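Local coordinates for capsular polysaccharide biosynthesis protein (Burkholderia pseudomallei, PDB 4BQN) that binds coenzyme A and is probably an acetyltransferase that takes part in making the capsular polysaccharide of the bacterium, at residues K7-G12 and V36-C41; C26-R31 and Y222-F227; N91-Q96 and Q177-V182; P202-M207 and N230-D235; S240-Y245 and N258-L263. The protein carries 1 engineered substitution. All coordinates share one frame; numbering follows the deposited sequence.

Overall arrangement
Contacts 1 and 3 work on one parallel sheet: in contact 1 the chain leaving edge strand 33-35 follows strand 6-11; in contact 3 a loop docks on the other edge strand, 91-94. Both are partly buried, lie near the coenzyme A pocket and join backbone with backbone, contact 1 helped by waters, contact 3 by polar side chains. Contact 4, also beside that pocket, sets the start of helix 204-217 against a loop through a water and a leucine. Contact 2 is a water-bridged surface contact whose F29 packs on Y8 of contact 1. Contact 5, buried away from the pocket, holds a serine over a tyrosine; Q261 meets D235 of contact 4, whose L206 packs on V182 of contact 3.

Contact 1 of 5, residues K7-G12 and V36-C41; sequences KYSVYG and VEMEPC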
# COMPACT_ATOMS: atom_id res chain seq x y z
N LYS A 7 17.81 11.09 -17.64
CA LYS A 7 17.94 10.31 -16.42
C LYS A 7 16.78 10.56 -15.46
O LYS A 7 16.35 11.71 -15.25
CB LYS A 7 19.27 10.61 -15.73
CG LYS A 7 20.49 10.25 -16.56
CD LYS A 7 21.77 10.62 -15.84
CE LYS A 7 22.96 10.65 -16.79
NZ LYS A 7 24.08 11.45 -16.22
N TYR A 8 16.28 9.48 -14.87
CA TYR A 8 15.22 9.59 -13.87
C TYR A 8 15.48 8.68 -12.71
O TYR A 8 16.22 7.70 -12.81
CB TYR A 8 13.83 9.32 -14.47
CG TYR A 8 13.37 7.88 -14.53
CD1 TYR A 8 13.98 6.97 -15.38
CD2 TYR A 8 12.32 7.44 -13.74
CE1 TYR A 8 13.56 5.65 -15.43
CE2 TYR A 8 11.88 6.13 -13.79
CZ TYR A 8 12.50 5.24 -14.63
OH TYR A 8 12.05 3.93 -14.65
N SER A 9 14.84 9.00 -11.59
CA SER A 9 14.80 8.09 -10.47
C SER A 9 13.39 8.08 -9.92
O SER A 9 12.60 8.99 -10.21
CB SER A 9 15.77 8.52 -9.37
OG SER A 9 15.89 7.49 -8.41
N VAL A 10 13.08 7.04 -9.15
CA VAL A 10 11.79 6.94 -8.46
C VAL A 10 12.06 6.72 -6.97
O VAL A 10 12.68 5.71 -6.58
CB VAL A 10 10.89 5.81 -9.01
CG1 VAL A 10 9.46 6.03 -8.51
CG2 VAL A 10 10.89 5.77 -10.54
N TYR A 11 11.61 7.66 -6.15
CA TYR A 11 11.82 7.56 -4.71
C TYR A 11 10.49 7.52 -3.99
O TYR A 11 9.57 8.28 -4.31
CB TYR A 11 12.61 8.75 -4.20
CG TYR A 11 12.76 8.75 -2.70
CD1 TYR A 11 13.63 7.87 -2.06
CD2 TYR A 11 12.01 9.64 -1.92
CE1 TYR A 11 13.75 7.88 -0.69
CE2 TYR A 11 12.13 9.66 -0.53
CZ TYR A 11 13.01 8.77 0.08
OH TYR A 11 13.16 8.81 1.46
N GLY A 12 10.38 6.70 -2.96
CA GLY A 12 9.16 6.67 -2.18
C GLY A 12 9.13 5.41 -1.36
O GLY A 12 10.17 4.98 -0.84
N VAL A 36 18.23 5.75 -12.68
CA VAL A 36 19.29 5.78 -11.66
C VAL A 36 18.57 5.40 -10.37
O VAL A 36 17.75 6.17 -9.86
CB VAL A 36 19.96 7.16 -11.56
CG1 VAL A 36 21.10 7.13 -10.55
CG2 VAL A 36 20.47 7.61 -12.93
N GLU A 37 18.85 4.21 -9.84
CA GLU A 37 18.08 3.66 -8.71
C GLU A 37 18.30 4.40 -7.39
O GLU A 37 19.43 4.71 -7.04
CB GLU A 37 18.43 2.19 -8.49
CG GLU A 37 17.99 1.25 -9.60
CD GLU A 37 18.51 -0.16 -9.40
OE1 GLU A 37 19.51 -0.32 -8.66
OE2 GLU A 37 17.94 -1.09 -9.99
N MET A 38 17.22 4.67 -6.66
CA MET A 38 17.30 5.15 -5.28
C MET A 38 16.61 4.15 -4.37
O MET A 38 15.49 3.70 -4.66
CB MET A 38 16.64 6.51 -5.11
CG MET A 38 17.49 7.65 -5.64
SD MET A 38 16.75 9.26 -5.39
CE MET A 38 16.65 9.40 -3.61
N GLU A 39 17.26 3.82 -3.27
CA GLU A 39 16.65 2.96 -2.26
C GLU A 39 15.40 3.63 -1.71
O GLU A 39 15.37 4.84 -1.52
CB GLU A 39 17.63 2.70 -1.10
CG GLU A 39 18.89 1.92 -1.49
CD GLU A 39 19.96 2.77 -2.16
OE1 GLU A 39 19.85 4.02 -2.15
OE2 GLU A 39 20.92 2.19 -2.69
N PRO A 40 14.35 2.84 -1.44
CA PRO A 40 13.13 3.46 -0.91
C PRO A 40 13.27 3.98 0.53
O PRO A 40 14.25 3.68 1.23
CB PRO A 40 12.09 2.33 -1.02
CG PRO A 40 12.87 1.07 -1.12
CD PRO A 40 14.18 1.42 -1.78
N CYS A 41 12.29 4.76 0.96
CA CYS A 41 12.35 5.53 2.18
C CYS A 41 12.50 4.68 3.44
O CYS A 41 13.05 5.15 4.44
CB CYS A 41 11.11 6.43 2.30
SG CYS A 41 9.53 5.55 2.43
O HOH W 1 14.62 4.32 -8.10
O HOH W 2 12.74 4.29 -4.11
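From V36 to C41 the chain runs nearly parallel to strand 6-11, 12° apart end to end, continuing from neighbouring edge strand 33-35 of the parallel sheet. V36 N bonds to Y8 O at 2.8 Å, almost straight at 172°, and C41 N closes the other end on G12 O. Between these clamps the backbones separate and two waters fill in: one takes the M38 N-H and donates to V10 O, while the second donates to both V10 O and M38 O. S9 turns its hydroxyl to the opposing chain. With OG anti to the backbone N (chi1 -169°), it donates to V36 O at 2.7 Å, nearly in line with the carbonyl, and M38 CG lies 3.2 Å from the same OG. M38 bends at its last torsion, carrying CE to 3.7 Å from Y11 CD1, the two side chains crossing obliquely. E39 O comes to the edge of the Y11 ring, near its plane. F63 of strand 62-65 packs on both Y11 and M38, and the Y11 hydroxyl bonds to Y77 O. C41 itself touches the bound coenzyme A; its CB sits 3.3 Å from Y11 OH.

Contact 2 of 5, residues C26-R31 and Y222-F227; sequences CPTFAR and YSDISF
C26, the N-cap residue of helix 27-32, meets the loop around S226 with both atoms of its side chain. Its CB lies 3.0 Å from S226 O and 3.8 Å from CE1 of the F227 ring, which it approaches obliquely. Next comes SG, swung anti to the backbone N (chi1 173°); SG lies 3.3 Å from S226 O and 3.5 Å from D224 O, and accepts a weak capping bond from F29 N. The sulfur is also 5.4 Å from the centroid of the F227 ring, 36° off its normal, a sulfur-aromatic contact. S226 O is buried here without a hydrogen-bond partner; the CA-H of C26 is turned to it instead. In the first turn of the helix, the T28 side chain crosses that of D224 at about a right angle, T28 CG2 4.0 Å from D224 CB. No direct hydrogen bond joins the segments; one water links T28 OG1, D224 O and S226 OG, a second joins T28 OG1 to D224 OD1, and a third connects R31 NH1 with that OD1. D224 OD2 is held by T221 N. Helix 204-217 backs the contact, M215 against C26 and A211 against F227, while helix 15-24 brings M22 to the F227 ring.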
# COMPACT_ATOMS: atom_id res chain seq x y z
N CYS A 26 8.07 -0.65 -20.49
CA CYS A 26 7.42 -0.03 -21.64
C CYS A 26 8.49 0.42 -22.64
O CYS A 26 9.31 1.28 -22.31
CB CYS A 26 6.59 1.17 -21.19
SG CYS A 26 5.91 2.11 -22.58
N PRO A 27 8.50 -0.18 -23.85
CA PRO A 27 9.59 0.12 -24.80
C PRO A 27 9.70 1.60 -25.16
O PRO A 27 10.80 2.11 -25.32
CB PRO A 27 9.24 -0.73 -26.04
CG PRO A 27 8.41 -1.85 -25.50
CD PRO A 27 7.63 -1.27 -24.35
N THR A 28 8.57 2.29 -25.25
CA THR A 28 8.60 3.71 -25.62
C THR A 28 9.22 4.55 -24.49
O THR A 28 10.02 5.46 -24.75
CB THR A 28 7.20 4.20 -26.03
OG1 THR A 28 6.76 3.45 -27.16
CG2 THR A 28 7.21 5.67 -26.41
N PHE A 29 8.87 4.23 -23.25
CA PHE A 29 9.47 4.90 -22.10
C PHE A 29 10.97 4.59 -22.03
O PHE A 29 11.80 5.50 -21.86
CB PHE A 29 8.79 4.47 -20.79
CG PHE A 29 9.33 5.17 -19.58
CD1 PHE A 29 8.82 6.40 -19.16
CD2 PHE A 29 10.37 4.60 -18.87
CE1 PHE A 29 9.34 7.04 -18.05
CE2 PHE A 29 10.90 5.22 -17.76
CZ PHE A 29 10.39 6.45 -17.35
N ALA A 30 11.32 3.31 -22.16
CA ALA A 30 12.71 2.87 -22.04
C ALA A 30 13.62 3.42 -23.15
O ALA A 30 14.83 3.53 -22.96
CB ALA A 30 12.79 1.35 -21.98
N ARG A 31 13.03 3.77 -24.29
CA ARG A 31 13.75 4.43 -25.39
C ARG A 31 14.30 5.79 -24.93
O ARG A 31 15.39 6.20 -25.35
CB ARG A 31 12.81 4.60 -26.60
CG ARG A 31 13.39 5.34 -27.80
CD ARG A 31 12.28 5.79 -28.75
NE ARG A 31 11.42 6.79 -28.13
CZ ARG A 31 10.17 7.04 -28.47
NH1 ARG A 31 9.59 6.37 -29.47
NH2 ARG A 31 9.48 7.97 -27.82
N TYR A 222 -1.77 7.90 -25.24
CA TYR A 222 -2.33 6.62 -24.80
C TYR A 222 -1.74 5.45 -25.57
O TYR A 222 -1.43 4.41 -24.98
CB TYR A 222 -3.87 6.65 -24.89
CG TYR A 222 -4.47 7.48 -23.78
CD1 TYR A 222 -4.63 8.87 -23.92
CD2 TYR A 222 -4.86 6.89 -22.59
CE1 TYR A 222 -5.16 9.63 -22.89
CE2 TYR A 222 -5.39 7.64 -21.56
CZ TYR A 222 -5.54 9.00 -21.70
OH TYR A 222 -6.07 9.70 -20.66
N SER A 223 -1.54 5.65 -26.88
CA SER A 223 -1.03 4.59 -27.75
C SER A 223 0.44 4.24 -27.52
O SER A 223 0.89 3.17 -27.93
CB SER A 223 -1.28 4.95 -29.22
OG SER A 223 -0.62 6.15 -29.57
N ASP A 224 1.19 5.13 -26.85
CA ASP A 224 2.59 4.88 -26.49
C ASP A 224 2.76 3.86 -25.35
O ASP A 224 3.84 3.33 -25.13
CB ASP A 224 3.28 6.18 -26.04
CG ASP A 224 3.54 7.16 -27.17
OD1 ASP A 224 3.81 6.72 -28.31
OD2 ASP A 224 3.51 8.38 -26.89
N ILE A 225 1.68 3.61 -24.62
CA ILE A 225 1.78 2.96 -23.32
C ILE A 225 1.51 1.46 -23.41
O ILE A 225 0.41 1.04 -23.78
CB ILE A 225 0.83 3.63 -22.31
CG1 ILE A 225 1.10 5.14 -22.23
CG2 ILE A 225 0.95 2.97 -20.94
CD1 ILE A 225 0.03 5.92 -21.49
N SER A 226 2.52 0.67 -23.08
CA SER A 226 2.39 -0.79 -23.05
C SER A 226 3.39 -1.33 -22.05
O SER A 226 4.50 -0.83 -21.96
CB SER A 226 2.60 -1.41 -24.44
OG SER A 226 3.94 -1.27 -24.86
N PHE A 227 2.99 -2.33 -21.29
CA PHE A 227 3.85 -2.89 -20.25
C PHE A 227 3.99 -4.39 -20.39
O PHE A 227 3.19 -5.05 -21.05
CB PHE A 227 3.30 -2.54 -18.86
CG PHE A 227 3.16 -1.06 -18.62
CD1 PHE A 227 4.29 -0.25 -18.51
CD2 PHE A 227 1.90 -0.48 -18.54
CE1 PHE A 227 4.16 1.13 -18.31
CE2 PHE A 227 1.77 0.90 -18.32
CZ PHE A 227 2.90 1.70 -18.21
O HOH W 3 5.50 1.17 -25.82
O HOH W 4 5.18 4.51 -29.12
O HOH W 5 6.59 7.08 -29.76

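Contact 3 of 5, residues N91-Q96 and Q177-V182; sequences NALSVQ and QIDISV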
# COMPACT_ATOMS: atom_id res chain seq x y z
N ASN A 91 12.51 18.15 -13.61
CA ASN A 91 11.08 18.02 -13.33
C ASN A 91 10.86 17.03 -12.19
O ASN A 91 11.29 15.88 -12.30
CB ASN A 91 10.38 17.52 -14.61
CG ASN A 91 8.87 17.55 -14.53
OD1 ASN A 91 8.28 18.23 -13.69
ND2 ASN A 91 8.23 16.81 -15.43
N ALA A 92 10.18 17.47 -11.13
CA ALA A 92 9.83 16.60 -10.00
C ALA A 92 8.31 16.40 -10.01
O ALA A 92 7.54 17.37 -9.90
CB ALA A 92 10.30 17.21 -8.69
N LEU A 93 7.88 15.16 -10.19
CA LEU A 93 6.45 14.83 -10.24
C LEU A 93 6.10 13.89 -9.11
O LEU A 93 6.72 12.82 -8.94
CB LEU A 93 6.09 14.17 -11.57
CG LEU A 93 6.08 15.08 -12.80
CD1 LEU A 93 5.93 14.23 -14.06
CD2 LEU A 93 4.96 16.10 -12.72
N SER A 94 5.14 14.31 -8.29
CA SER A 94 4.69 13.45 -7.21
C SER A 94 3.65 12.43 -7.66
O SER A 94 2.76 12.72 -8.49
CB SER A 94 4.19 14.27 -6.02
OG SER A 94 3.21 15.20 -6.45
N VAL A 95 3.79 11.24 -7.09
CA VAL A 95 2.95 10.09 -7.38
C VAL A 95 2.26 9.66 -6.09
O VAL A 95 2.90 9.53 -5.04
CB VAL A 95 3.81 8.92 -7.90
CG1 VAL A 95 2.93 7.71 -8.21
CG2 VAL A 95 4.58 9.35 -9.13
N GLN A 96 0.96 9.41 -6.21
CA GLN A 96 0.14 8.95 -5.12
C GLN A 96 0.76 7.75 -4.39
O GLN A 96 1.28 6.83 -5.04
CB GLN A 96 -1.21 8.54 -5.69
CG GLN A 96 -2.20 7.97 -4.69
CD GLN A 96 -3.57 7.84 -5.33
OE1 GLN A 96 -3.71 7.21 -6.38
NE2 GLN A 96 -4.59 8.46 -4.71
N GLN A 177 0.13 19.75 -4.11
CA GLN A 177 -0.87 18.78 -4.58
C GLN A 177 -0.18 17.62 -5.30
O GLN A 177 0.74 17.84 -6.07
CB GLN A 177 -1.87 19.47 -5.50
CG GLN A 177 -3.06 18.62 -5.94
CD GLN A 177 -4.10 19.43 -6.68
OE1 GLN A 177 -4.91 20.14 -6.07
NE2 GLN A 177 -4.10 19.33 -8.00
N ILE A 178 -0.63 16.39 -5.04
CA ILE A 178 -0.06 15.23 -5.71
C ILE A 178 -0.29 15.33 -7.22
O ILE A 178 -1.41 15.59 -7.67
CB ILE A 178 -0.62 13.90 -5.15
CG1 ILE A 178 -0.22 13.75 -3.69
CG2 ILE A 178 -0.13 12.73 -5.99
CD1 ILE A 178 -0.68 12.47 -3.02
N ASP A 179 0.76 15.18 -8.02
CA ASP A 179 0.64 15.31 -9.47
C ASP A 179 -0.12 14.17 -10.14
O ASP A 179 -0.91 14.42 -11.06
CB ASP A 179 2.01 15.46 -10.14
CG ASP A 179 2.71 16.76 -9.78
OD1 ASP A 179 2.11 17.83 -9.98
OD2 ASP A 179 3.86 16.70 -9.28
N ILE A 180 0.11 12.93 -9.70
CA ILE A 180 -0.30 11.75 -10.45
C ILE A 180 -1.02 10.80 -9.49
O ILE A 180 -0.42 10.33 -8.53
CB ILE A 180 0.92 11.04 -11.08
CG1 ILE A 180 1.64 11.97 -12.08
CG2 ILE A 180 0.50 9.76 -11.78
CD1 ILE A 180 3.12 11.67 -12.24
N SER A 181 -2.31 10.54 -9.75
CA SER A 181 -3.14 9.69 -8.89
C SER A 181 -4.09 8.79 -9.68
O SER A 181 -4.37 9.03 -10.86
CB SER A 181 -3.97 10.54 -7.94
OG SER A 181 -3.16 11.32 -7.08
N VAL A 182 -4.60 7.76 -9.01
CA VAL A 182 -5.52 6.80 -9.61
C VAL A 182 -6.75 6.55 -8.72
O VAL A 182 -7.35 5.48 -8.78
CB VAL A 182 -4.84 5.45 -9.94
CG1 VAL A 182 -3.94 5.58 -11.15
CG2 VAL A 182 -4.05 4.91 -8.75
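S94 and D179 trade hydrogen bonds where the loop 177-182 docks on edge strand 91-94 of the parallel sheet, and just beyond them V95 and I180 form a single beta bridge. D179 CG stands anti to its own carbonyl carbon (chi1 -66°), which brings OD2 to S94 N at 2.9 Å; the anti lone pair of the carboxylate takes this proton. In return S94 OG accepts from D179 N at 2.9 Å. The backbone and side chain of each residue are thus engaged with the other, and K176 adds a salt bridge to the same OD2. The L93 and D179 side chains cross at about a right angle, L93 CD2 lying 3.7 Å from D179 OD2. In the bridge itself Q96 N bonds to I180 O, nearly on the carbonyl axis, whereas the bond from I180 N to S94 O is bent and weak. The I180 side chain reaches back with CD1 to L93 CB at 3.9 Å and, obliquely, to V95 CG2; I210 of helix 204-217 packs against both I180 and V95. Q96 directly precedes Y97, a coenzyme A-binding residue, which puts this docking beside that site. The extended Q96 chain runs alongside S181, its CD 3.8 Å from S181 CB, and delivers its amide to V182, the N-cap residue of helix 183-189. NE2 bonds to T183 OG1, and OE1 accepts from V182 N at 2.8 Å, with the donor 37° out of the amide plane.

Contact 4 of 5, residues P202-M207 and N230-D235; sequences PTAALM and NLDPLD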
# COMPACT_ATOMS: atom_id res chain seq x y z
N PRO A 202 -0.14 -2.72 -4.27
CA PRO A 202 -0.90 -2.85 -5.53
C PRO A 202 -0.56 -4.11 -6.30
O PRO A 202 0.60 -4.54 -6.32
CB PRO A 202 -0.46 -1.61 -6.32
CG PRO A 202 -0.15 -0.61 -5.24
CD PRO A 202 0.48 -1.40 -4.13
N THR A 203 -1.56 -4.69 -6.94
CA THR A 203 -1.36 -5.78 -7.88
C THR A 203 -0.83 -5.22 -9.21
O THR A 203 -0.84 -4.01 -9.45
CB THR A 203 -2.66 -6.52 -8.18
OG1 THR A 203 -3.57 -5.61 -8.82
CG2 THR A 203 -3.31 -7.08 -6.89
N ALA A 204 -0.41 -6.12 -10.09
CA ALA A 204 0.04 -5.74 -11.43
C ALA A 204 -0.88 -4.77 -12.15
O ALA A 204 -0.41 -3.81 -12.77
CB ALA A 204 0.24 -6.97 -12.29
N ALA A 205 -2.18 -5.05 -12.12
CA ALA A 205 -3.14 -4.22 -12.86
C ALA A 205 -3.07 -2.77 -12.37
O ALA A 205 -3.08 -1.83 -13.17
CB ALA A 205 -4.54 -4.77 -12.70
N LEU A 206 -3.00 -2.59 -11.06
CA LEU A 206 -2.91 -1.24 -10.51
C LEU A 206 -1.54 -0.58 -10.78
O LEU A 206 -1.48 0.62 -11.08
CB LEU A 206 -3.29 -1.20 -9.03
CG LEU A 206 -3.39 0.22 -8.44
CD1 LEU A 206 -4.37 1.09 -9.22
CD2 LEU A 206 -3.76 0.14 -6.98
N MET A 207 -0.46 -1.36 -10.69
CA MET A 207 0.85 -0.83 -11.03
C MET A 207 0.91 -0.38 -12.48
O MET A 207 1.52 0.66 -12.78
CB MET A 207 1.95 -1.86 -10.74
CG MET A 207 2.20 -2.11 -9.25
SD MET A 207 2.52 -0.65 -8.25
CE MET A 207 3.90 0.09 -9.13
N ASN A 230 3.53 -9.70 -17.49
CA ASN A 230 3.95 -10.70 -16.51
C ASN A 230 4.53 -10.11 -15.23
O ASN A 230 4.70 -10.83 -14.24
CB ASN A 230 4.95 -11.68 -17.13
CG ASN A 230 4.38 -12.44 -18.30
OD1 ASN A 230 3.28 -13.00 -18.22
ND2 ASN A 230 5.12 -12.47 -19.40
N LEU A 231 4.82 -8.81 -15.23
CA LEU A 231 5.40 -8.18 -14.06
C LEU A 231 4.35 -8.00 -12.97
O LEU A 231 3.28 -7.47 -13.23
CB LEU A 231 5.99 -6.82 -14.44
CG LEU A 231 7.30 -6.76 -15.21
CD1 LEU A 231 7.69 -5.30 -15.30
CD2 LEU A 231 8.39 -7.58 -14.55
N ASP A 232 4.67 -8.42 -11.76
CA ASP A 232 3.75 -8.28 -10.62
C ASP A 232 4.65 -8.05 -9.40
O ASP A 232 4.86 -8.97 -8.58
CB ASP A 232 2.89 -9.54 -10.50
CG ASP A 232 1.66 -9.35 -9.64
OD1 ASP A 232 1.37 -8.24 -9.18
OD2 ASP A 232 0.96 -10.36 -9.43
N PRO A 233 5.22 -6.83 -9.30
CA PRO A 233 6.38 -6.67 -8.41
C PRO A 233 6.10 -6.73 -6.92
O PRO A 233 7.02 -6.98 -6.16
CB PRO A 233 6.93 -5.28 -8.78
CG PRO A 233 6.29 -4.90 -10.05
CD PRO A 233 5.00 -5.65 -10.16
N LEU A 234 4.85 -6.53 -6.51
CA LEU A 234 4.51 -6.48 -5.08
C LEU A 234 3.61 -7.65 -4.68
O LEU A 234 2.65 -7.48 -3.94
CB LEU A 234 3.87 -5.14 -4.73
CG LEU A 234 4.80 -3.95 -4.97
CD1 LEU A 234 4.04 -2.66 -4.74
CD2 LEU A 234 6.02 -3.98 -4.07
N ASP A 235 3.96 -8.84 -5.17
CA ASP A 235 3.13 -10.03 -4.96
C ASP A 235 3.61 -10.95 -3.83
O ASP A 235 3.10 -12.06 -3.69
CB ASP A 235 3.02 -10.84 -6.26
CG ASP A 235 4.32 -11.51 -6.65
OD1 ASP A 235 5.40 -11.01 -6.28
OD2 ASP A 235 4.26 -12.54 -7.35
O HOH W 6 2.44 -5.91 -7.98
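P202 and L234 lie side by side and point the same way, P202 CD 3.8 Å from L234 CD1. M207, one turn into helix 204-217, adds its sulfur to the apolar patch, with SD 4.3 Å from that CD1. L234 CB rests 3.7 Å from P202 O. The neighbouring pair is turned differently: A204 faces the loop with CB 3.2 Å from L231 O, while D232 sends its carboxylate back at the start of the helix. Its CG is anti to the backbone N (chi1 -163°), which brings OD1 to 2.9 Å from A204 N, although the bond is weak, bent to 125° at the hydrogen. OD2 is taken by the hydroxyl of Y197. A single water ties the halves together, donating to P202 O and D232 OD1 and accepting from L234 N, the third residue of the type I turn 232-235. T203 is the N-cap here, its OG1 bonded to R194 O. L234 also comes close to C14, the residue seen covalently joined to coenzyme A, so this patch lies beside the pocket. At the start of the helix, the D232 carboxylate would probably be stabilised by the helix end, the water and the Y197 hydroxyl.

Contact 5 of 5, residues S240-Y245 and N258-L263; sequences SLYPIY and NEYQVL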
# COMPACT_ATOMS: atom_id res chain seq x y z
N SER A 240 -6.09 -12.66 2.46
CA SER A 240 -7.32 -13.32 2.07
C SER A 240 -8.55 -12.54 2.55
O SER A 240 -8.58 -12.06 3.67
CB SER A 240 -7.33 -14.72 2.67
OG SER A 240 -8.51 -15.39 2.32
N LEU A 241 -9.56 -12.42 1.69
CA LEU A 241 -10.80 -11.76 2.08
C LEU A 241 -11.65 -12.64 3.00
O LEU A 241 -11.73 -13.86 2.79
CB LEU A 241 -11.60 -11.33 0.85
CG LEU A 241 -11.07 -10.12 0.06
CD1 LEU A 241 -9.84 -10.45 -0.79
CD2 LEU A 241 -12.17 -9.54 -0.80
N TYR A 242 -12.29 -12.03 3.99
CA TYR A 242 -13.11 -12.79 4.93
C TYR A 242 -14.34 -13.40 4.23
O TYR A 242 -14.81 -12.89 3.21
CB TYR A 242 -13.56 -11.89 6.08
CG TYR A 242 -12.62 -11.85 7.27
CD1 TYR A 242 -11.26 -11.57 7.13
CD2 TYR A 242 -13.12 -12.05 8.56
CE1 TYR A 242 -10.41 -11.52 8.24
CE2 TYR A 242 -12.28 -12.00 9.68
CZ TYR A 242 -10.93 -11.74 9.51
OH TYR A 242 -10.12 -11.68 10.61
N PRO A 243 -14.89 -14.48 4.82
CA PRO A 243 -16.11 -15.06 4.27
C PRO A 243 -17.22 -14.02 4.18
O PRO A 243 -17.26 -13.09 5.00
CB PRO A 243 -16.50 -16.12 5.32
CG PRO A 243 -15.24 -16.44 6.05
CD PRO A 243 -14.48 -15.13 6.09
N ILE A 244 -18.12 -14.24 3.22
CA ILE A 244 -19.32 -13.41 2.97
C ILE A 244 -18.93 -12.07 2.36
O ILE A 244 -19.38 -11.74 1.26
CB ILE A 244 -20.23 -13.27 4.22
CG1 ILE A 244 -20.71 -14.66 4.67
CG2 ILE A 244 -21.42 -12.35 3.92
CD1 ILE A 244 -21.63 -14.66 5.87
N TYR A 245 -18.04 -11.33 3.02
CA TYR A 245 -17.50 -10.09 2.47
C TYR A 245 -16.86 -10.36 1.10
O TYR A 245 -17.04 -9.60 0.14
CB TYR A 245 -16.49 -9.49 3.44
CG TYR A 245 -16.05 -8.10 3.05
CD1 TYR A 245 -16.94 -7.02 3.14
CD2 TYR A 245 -14.75 -7.83 2.66
CE1 TYR A 245 -16.56 -5.74 2.82
CE2 TYR A 245 -14.35 -6.53 2.32
CZ TYR A 245 -15.26 -5.49 2.41
OH TYR A 245 -14.93 -4.19 2.10
N ASN A 258 -10.08 -17.97 1.30
CA ASN A 258 -8.87 -18.47 0.65
C ASN A 258 -7.69 -18.61 1.63
O ASN A 258 -7.65 -17.98 2.69
CB ASN A 258 -8.46 -17.51 -0.48
CG ASN A 258 -9.35 -17.60 -1.72
OD1 ASN A 258 -9.91 -16.60 -2.17
ND2 ASN A 258 -9.44 -18.79 -2.30
N GLU A 259 -6.73 -19.45 1.24
CA GLU A 259 -5.44 -19.45 1.93
C GLU A 259 -4.79 -18.07 1.79
O GLU A 259 -5.09 -17.31 0.88
CB GLU A 259 -4.51 -20.54 1.37
CG GLU A 259 -3.99 -20.27 -0.04
CD GLU A 259 -3.37 -21.47 -0.72
OE1 GLU A 259 -3.14 -22.52 -0.06
OE2 GLU A 259 -3.10 -21.37 -1.93
N TYR A 260 -3.94 -17.74 2.74
CA TYR A 260 -3.11 -16.54 2.66
C TYR A 260 -1.80 -16.91 1.96
O TYR A 260 -1.40 -18.07 1.95
CB TYR A 260 -2.76 -16.05 4.06
CG TYR A 260 -3.88 -15.41 4.82
CD1 TYR A 260 -4.90 -16.18 5.40
CD2 TYR A 260 -3.91 -14.03 5.03
CE1 TYR A 260 -5.91 -15.59 6.14
CE2 TYR A 260 -4.92 -13.43 5.76
CZ TYR A 260 -5.92 -14.23 6.33
OH TYR A 260 -6.92 -13.69 7.08
N GLN A 261 -1.14 -15.92 1.37
CA GLN A 261 0.27 -16.07 1.01
C GLN A 261 1.04 -15.05 1.84
O GLN A 261 0.69 -13.87 1.88
CB GLN A 261 0.51 -15.83 -0.48
CG GLN A 261 1.97 -15.90 -0.89
CD GLN A 261 2.14 -15.87 -2.39
OE1 GLN A 261 1.68 -16.77 -3.08
NE2 GLN A 261 2.81 -14.84 -2.90
N VAL A 262 2.07 -15.52 2.53
CA VAL A 262 2.90 -14.65 3.34
C VAL A 262 4.36 -14.95 3.01
O VAL A 262 4.82 -16.10 3.13
CB VAL A 262 2.59 -14.78 4.85
CG1 VAL A 262 1.34 -13.97 5.21
CG2 VAL A 262 2.42 -16.24 5.25
N LEU A 263 5.10 -13.92 2.59
CA LEU A 263 6.51 -14.08 2.19
C LEU A 263 6.66 -15.25 1.20
O LEU A 263 7.54 -16.10 1.34
CB LEU A 263 7.43 -14.24 3.41
CG LEU A 263 7.30 -13.16 4.50
CD1 LEU A 263 8.15 -13.51 5.71
CD2 LEU A 263 7.61 -11.77 3.96
O HOH W 7 -11.13 -15.43 0.68
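N258 opens this contact by offering its carbonyl to S240, just before strand 260-262 of a two-stranded antiparallel sheet. S240 OG donates to N258 O at 2.8 Å, coming from above the carbonyl plane, 38° out of it, and not along a lone pair. The hydroxyl reaches there because it stands anti to the backbone N. A water reinforces the link: it accepts from N258 N at 2.8 Å and donates to S240 OG and L241 O. E259 contributes mainly backbone, its O lying 3.9 Å from S240 CB. Y260 follows, and its ring swings back under the serine. CG is anti to the carbonyl carbon (chi1 -73°), which turns one face of the ring to S240. The backbone N of S240 is above the same ring, nearest CD2 and CE2. Further along, Y260 OH approaches the ring of Y242 obliquely, at 4.3 Å from CE1; the Y242 hydroxyl itself bonds to D122 and Y138. Helix 269-281 packs on Y260, with Y272 stacked against it and L273 touching both tyrosines. The S240 methylene makes a CH-pi contact, its CB 3.8 Å from the Y260 ring centroid and only 8° off the ring normal.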